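Local structure of BAR/IMD domain-containing adapter protein 2-like 2 (Mus musculus, 3OK8) at residues N37-L40 and R41-A45; L103-M106 and E107-K111; R214-L217 and W218-Q221. The protein binds phosphoinositides through its I-BAR (IMD) domain, the part described here, and induces planar or gently curved membrane structures. One frame throughout, in Å; residues are numbered along the deposited sequence. Where two conformers were deposited one is given.

How the contacts relate
All three contacts are local: two lie within long helices of the I-BAR three-helix bundle, and contact 3 runs from the end of helix 153-217 into the loop after it. Contact 1 on helix 5-66 and contact 2 on helix 71-147 touch where L40 meets L103, with L40 CD1 3.4 Å from L103 CD2. Contact 2 is partly buried and touches no second chain, whereas contacts 1 and 3 are surface contacts that both meet the second subunit. Contact 3 is about 47 Å from contact 2 between centres. Regular helix bonds and two aromatic rings mark contact 1, loosened helix bonds contact 2, and an indole lying over an arginine's aliphatic chain contact 3.

Contact 1 (N37-L40 and R41-A45)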
# COMPACT_ATOMS: atom_id res chain seq x y z
N ASN A 37 12.11 8.78 4.29
CA ASN A 37 12.91 7.80 3.58
C ASN A 37 12.60 6.35 4.00
O ASN A 37 12.59 5.44 3.16
CB ASN A 37 14.39 8.15 3.67
CG ASN A 37 14.80 9.17 2.63
OD1 ASN A 37 14.24 9.20 1.53
ND2 ASN A 37 15.76 10.02 2.96
N ASN A 38 12.31 6.17 5.29
CA ASN A 38 11.83 4.92 5.85
C ASN A 38 10.52 4.49 5.19
O ASN A 38 10.31 3.32 4.88
CB ASN A 38 11.55 5.08 7.34
CG ASN A 38 12.81 5.07 8.19
OD1 ASN A 38 13.92 4.86 7.70
ND2 ASN A 38 12.63 5.29 9.48
N TYR A 39 9.64 5.47 5.02
CA TYR A 39 8.37 5.27 4.32
C TYR A 39 8.58 4.72 2.90
O TYR A 39 7.92 3.76 2.48
CB TYR A 39 7.66 6.62 4.28
CG TYR A 39 6.16 6.57 4.10
CD1 TYR A 39 5.50 5.42 3.69
CD2 TYR A 39 5.39 7.71 4.32
CE1 TYR A 39 4.13 5.41 3.52
CE2 TYR A 39 4.03 7.71 4.15
CZ TYR A 39 3.40 6.56 3.75
OH TYR A 39 2.02 6.58 3.59
N LEU A 40 9.50 5.32 2.15
CA LEU A 40 9.80 4.86 0.79
C LEU A 40 10.30 3.43 0.80
O LEU A 40 9.86 2.60 0.01
CB LEU A 40 10.86 5.74 0.13
CG LEU A 40 10.43 7.10 -0.39
CD1 LEU A 40 11.65 8.00 -0.58
CD2 LEU A 40 9.65 6.94 -1.68
N ARG A 41 11.26 3.15 1.68
CA ARG A 41 11.83 1.81 1.76
C ARG A 41 10.77 0.76 2.08
O ARG A 41 10.79 -0.33 1.51
CB ARG A 41 13.01 1.76 2.75
CG ARG A 41 14.29 2.41 2.20
CD ARG A 41 15.48 2.26 3.15
NE ARG A 41 15.34 3.08 4.35
CZ ARG A 41 15.86 4.30 4.50
NH1 ARG A 41 16.58 4.85 3.54
NH2 ARG A 41 15.67 4.97 5.63
N ALA A 42 9.84 1.07 2.98
CA ALA A 42 8.71 0.17 3.21
C ALA A 42 7.89 -0.03 1.95
O ALA A 42 7.52 -1.16 1.64
CB ALA A 42 7.82 0.67 4.34
N PHE A 43 7.60 1.06 1.24
CA PHE A 43 6.91 0.98 -0.06
C PHE A 43 7.62 0.05 -1.03
O PHE A 43 6.99 -0.76 -1.69
CB PHE A 43 6.85 2.36 -0.73
CG PHE A 43 5.60 3.14 -0.43
CD1 PHE A 43 4.36 2.72 -0.91
CD2 PHE A 43 5.67 4.34 0.28
CE1 PHE A 43 3.20 3.46 -0.65
CE2 PHE A 43 4.52 5.09 0.54
CZ PHE A 43 3.29 4.65 0.08
N HIS A 44 8.93 0.22 -1.17
CA HIS A 44 9.69 -0.55 -2.14
C HIS A 44 9.69 -2.04 -1.77
O HIS A 44 9.72 -2.91 -2.64
CB HIS A 44 11.13 -0.03 -2.24
CG HIS A 44 11.25 1.33 -2.86
ND1 HIS A 44 10.65 1.67 -4.05
CD2 HIS A 44 11.93 2.44 -2.45
CE1 HIS A 44 10.95 2.92 -4.35
NE2 HIS A 44 11.72 3.41 -3.39
N ALA A 45 9.68 -2.31 -0.47
CA ALA A 45 9.61 -3.67 0.05
C ALA A 45 8.24 -4.30 -0.18
O ALA A 45 8.14 -5.50 -0.46
CB ALA A 45 9.97 -3.69 1.54
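Four backbone bonds tie N37-L40 to R41-A45 in regular alpha-helical i to i+4 order: R41 N to N37 O, A42 N to N38 O, F43 N to Y39 O and H44 N to L40 O. Three are almost straight at the hydrogen, and the last, at 2.8 Å between H44 N and L40 O, is the most bent. On one flank R41 folds back along the helix. Its chain bends at chi3 and brings NH2 to N38 OD1 at 2.7 Å, a bond in the amide's carbonyl plane and close to the guanidinium plane, although the two groups are turned 69° against each other. This one bond to N38 fixes NH2, while N37 O lies over one guanidinium face, 3.7 Å from CZ of R41. On another flank the Y39 and F43 rings run nearly parallel, planes 15° apart, but are slid apart so that they barely overlap; their exact spacing is doubtful. CG of Y39 is anti to the backbone N (chi1 -157°), which turns its ring to the flank that F43 also occupies. H44 CD2 lies 3.2 Å from L40 O. The stretch belongs to helix 5-66: L40 reaches V95 and L103 of helix 71-147, F43 also meets V95, and F98 packs against Y39 with its ring steeply inclined. Y39, A42 and F43 pack on A50, A49 and L46 of the second subunit, contributing to the antiparallel I-BAR dimer.

Contact 2 (L103-M106 and E107-K111); sequences LQHM and EKNTK
L103 offers its carbonyl to the aliphatic part of E107, whose CG comes within 3.1 Å of L103 O. Next, Q104 runs alongside E107, the two side chains pointing the same way with amide and carboxylate planes well inclined to each other. E107 has CG between its own N and carbonyl carbon (chi1 46°) and bends again at chi2 (85°), which folds the carboxylate back over Q104: OE2 sits 3.6 Å from Q104 CB and also faces Q104 O, two acceptors set against each other and not a hydrogen bond. That carbonyl takes a weak bond from K108 N, 3.3 Å long, while K108 CB presses against it. H105 is the next step. Its carbonyl takes two weak bonds, from K108 N and N109 N, while its imidazole, carried by a CG anti to the backbone N, has the N109 side chain lying over one face. M106 O takes two bonds. T110 N reaches it at 2.6 Å, nearly in line with the carbonyl, and N109 N bonds from above the carbonyl plane at 3.2 Å. The mixture of i+3 and i+4 bonds shows a locally distorted turn in an otherwise long helix, around N109 with its phi of -122°. Helix 71-147 packs here against both other helices of the bundle. M106 and T110 face V33 and L29 of helix 5-66, and T110 O accepts a bond from N26 ND2; M106 also touches L189 of helix 153-217, where H105 packs on K192 and meets the F188 ring.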
# COMPACT_ATOMS: atom_id res chain seq x y z
N LEU A 103 10.54 14.79 -0.97
CA LEU A 103 11.67 14.36 -0.16
C LEU A 103 13.05 14.87 -0.63
O LEU A 103 13.90 15.15 0.21
CB LEU A 103 11.66 12.83 -0.02
CG LEU A 103 11.00 12.19 1.21
CD1 LEU A 103 9.91 13.03 1.81
CD2 LEU A 103 10.46 10.78 0.87
N GLN A 104 13.27 14.98 -1.93
CA GLN A 104 14.53 15.54 -2.42
C GLN A 104 14.53 17.06 -2.25
O GLN A 104 15.59 17.71 -2.19
CB GLN A 104 14.76 15.20 -3.90
CG GLN A 104 15.15 13.77 -4.17
CD GLN A 104 15.33 13.49 -5.66
OE1 GLN A 104 15.31 12.35 -6.09
NE2 GLN A 104 15.51 14.55 -6.44
N HIS A 105 13.34 17.63 -2.18
CA HIS A 105 13.21 19.07 -2.03
C HIS A 105 13.65 19.54 -0.65
O HIS A 105 14.42 20.49 -0.52
CB HIS A 105 11.76 19.50 -2.31
CG HIS A 105 11.63 20.94 -2.66
ND1 HIS A 105 11.20 21.89 -1.76
CD2 HIS A 105 11.89 21.61 -3.81
CE1 HIS A 105 11.19 23.08 -2.34
NE2 HIS A 105 11.60 22.93 -3.59
N MET A 106 13.16 18.87 0.38
CA MET A 106 13.45 19.26 1.75
C MET A 106 14.93 19.11 2.10
O MET A 106 15.53 20.03 2.63
CB MET A 106 12.58 18.50 2.74
CG MET A 106 11.15 19.00 2.82
SD MET A 106 10.09 17.86 3.74
CE MET A 106 8.46 18.39 3.22
N GLU A 107 15.52 17.96 1.80
CA GLU A 107 16.95 17.77 2.11
C GLU A 107 17.85 18.71 1.30
O GLU A 107 18.96 19.04 1.72
CB GLU A 107 17.36 16.30 1.98
CG GLU A 107 16.88 15.61 0.70
CD GLU A 107 17.81 15.84 -0.49
OE1 GLU A 107 18.84 16.53 -0.31
OE2 GLU A 107 17.50 15.31 -1.59
N LYS A 108 17.37 19.14 0.14
CA LYS A 108 18.15 19.98 -0.76
C LYS A 108 18.12 21.44 -0.31
O LYS A 108 19.03 22.22 -0.61
CB LYS A 108 17.62 19.87 -2.19
CG LYS A 108 18.70 19.86 -3.25
CD LYS A 108 18.24 20.44 -4.58
CE LYS A 108 19.43 20.94 -5.39
NZ LYS A 108 20.60 20.01 -5.33
N ASN A 109 17.07 21.81 0.40
CA ASN A 109 16.82 23.21 0.74
C ASN A 109 16.75 23.48 2.24
O ASN A 109 16.87 24.63 2.68
CB ASN A 109 15.54 23.69 0.04
CG ASN A 109 15.65 23.66 -1.47
OD1 ASN A 109 15.05 22.82 -2.13
ND2 ASN A 109 16.43 24.59 -2.02
N THR A 110 16.55 22.43 3.03
CA THR A 110 16.43 22.58 4.48
C THR A 110 17.53 23.44 5.14
O THR A 110 17.21 24.28 5.97
CB THR A 110 16.26 21.22 5.22
OG1 THR A 110 14.89 21.06 5.59
CG2 THR A 110 17.07 21.15 6.46
N LYS A 111 18.79 23.25 4.77
CA LYS A 111 19.88 24.05 5.34
C LYS A 111 19.99 25.41 4.65
O LYS A 111 20.37 26.40 5.27
CB LYS A 111 21.21 23.28 5.28
CG LYS A 111 22.11 23.66 4.11
CD LYS A 111 23.02 24.81 4.49
CE LYS A 111 24.14 24.99 3.50
NZ LYS A 111 25.11 23.87 3.56

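Contact 3 (R214-L217 and W218-Q221)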
# COMPACT_ATOMS: atom_id res chain seq x y z
N ARG A 214 -12.55 -5.84 -14.06
CA ARG A 214 -11.91 -7.12 -13.80
C ARG A 214 -12.83 -8.01 -12.97
O ARG A 214 -13.06 -9.15 -13.34
CB ARG A 214 -10.57 -6.94 -13.07
CG ARG A 214 -9.47 -6.25 -13.86
CD ARG A 214 -9.32 -6.78 -15.26
NE ARG A 214 -8.15 -6.20 -15.92
CZ ARG A 214 -8.07 -4.94 -16.33
NH1 ARG A 214 -6.97 -4.50 -16.92
NH2 ARG A 214 -9.10 -4.11 -16.17
N VAL A 215 -13.34 -7.49 -11.87
CA VAL A 215 -14.23 -8.28 -11.01
C VAL A 215 -15.42 -8.89 -11.78
O VAL A 215 -15.93 -9.95 -11.42
CB VAL A 215 -14.72 -7.49 -9.77
CG1 VAL A 215 -13.52 -6.96 -8.96
CG2 VAL A 215 -15.65 -6.33 -10.18
N LEU A 216 -15.84 -8.22 -12.84
CA LEU A 216 -16.92 -8.71 -13.69
C LEU A 216 -16.42 -9.76 -14.68
O LEU A 216 -17.07 -10.79 -14.89
CB LEU A 216 -17.59 -7.55 -14.43
CG LEU A 216 -18.40 -6.59 -13.56
CD1 LEU A 216 -18.70 -5.30 -14.32
CD2 LEU A 216 -19.68 -7.27 -13.08
N LEU A 217 -15.27 -9.51 -15.29
CA LEU A 217 -14.74 -10.46 -16.27
C LEU A 217 -14.27 -11.77 -15.62
O LEU A 217 -14.21 -12.82 -16.27
CB LEU A 217 -13.61 -9.83 -17.08
CG LEU A 217 -13.98 -8.55 -17.84
CD1 LEU A 217 -12.76 -7.91 -18.51
CD2 LEU A 217 -15.07 -8.82 -18.86
N TRP A 218 -13.96 -11.70 -14.33
CA TRP A 218 -13.42 -12.85 -13.61
C TRP A 218 -14.48 -13.65 -12.86
O TRP A 218 -14.15 -14.53 -12.08
CB TRP A 218 -12.34 -12.41 -12.62
CG TRP A 218 -11.13 -11.77 -13.23
CD1 TRP A 218 -10.67 -11.92 -14.51
CD2 TRP A 218 -10.20 -10.92 -12.56
NE1 TRP A 218 -9.51 -11.19 -14.68
CE2 TRP A 218 -9.20 -10.57 -13.50
CE3 TRP A 218 -10.12 -10.40 -11.26
CZ2 TRP A 218 -8.13 -9.73 -13.17
CZ3 TRP A 218 -9.06 -9.56 -10.94
CH2 TRP A 218 -8.08 -9.23 -11.89
N LYS A 219 -15.72 -13.31 -13.08
CA LYS A 219 -16.75 -14.05 -12.49
C LYS A 219 -16.77 -15.24 -13.42
O LYS A 219 -16.31 -15.17 -14.54
CB LYS A 219 -18.07 -13.32 -12.59
CG LYS A 219 -18.51 -12.56 -11.37
CD LYS A 219 -19.98 -12.25 -11.43
CE LYS A 219 -20.31 -11.12 -12.41
NZ LYS A 219 -19.77 -11.29 -13.79
N GLU A 220 -17.26 -16.36 -12.97
CA GLU A 220 -17.31 -17.44 -13.91
C GLU A 220 -18.69 -17.85 -14.27
O GLU A 220 -18.85 -18.77 -15.01
CB GLU A 220 -16.36 -18.58 -13.56
CG GLU A 220 -15.16 -18.47 -14.42
CD GLU A 220 -15.54 -17.82 -15.72
OE1 GLU A 220 -16.65 -18.12 -16.16
OE2 GLU A 220 -14.76 -17.03 -16.28
N GLN A 221 -19.68 -17.11 -13.79
CA GLN A 221 -20.96 -17.05 -14.46
C GLN A 221 -22.06 -16.10 -13.94
O GLN A 221 -21.88 -15.35 -13.00
CB GLN A 221 -21.51 -18.46 -14.70
CG GLN A 221 -22.25 -18.66 -16.02
CD GLN A 221 -21.36 -19.08 -17.16
OE1 GLN A 221 -21.84 -19.29 -18.27
NE2 GLN A 221 -20.07 -19.20 -16.92
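W218 lays its indole across the side chain of R214, one turn back. R214 CB stands over the six-membered ring, 3.5 Å from its centroid and 10° off the normal, a CH-pi contact; CG and CD of R214 continue along CZ2. R214 O is taken by W218 N at 2.9 Å, nearly in line with the carbonyl. L216 O has two donors from K219: the backbone N in a weak bond of 3.4 Å, and NZ at 3.0 Å, in the carbonyl plane and on a lone pair. K219 folds back for this through bends at chi3 (-75°) and chi4 (52°). The lysine thus covers the C-terminal end of helix 153-217, where W218 is the first residue to leave helical angles, near one end of the I-BAR three-helix bundle. W218 NE1 gives a weak bond to Q79 OE1, and R214 NH2, in one of its two conformers, another to M210 O. An alanine at W218 would remove the indole, and is likely to leave Q79 OE1 without this donor and R214 CB without the ring it packs on. T83 of helix 71-147 touches both R214 and W218, and S197 of the second subunit packs on W218.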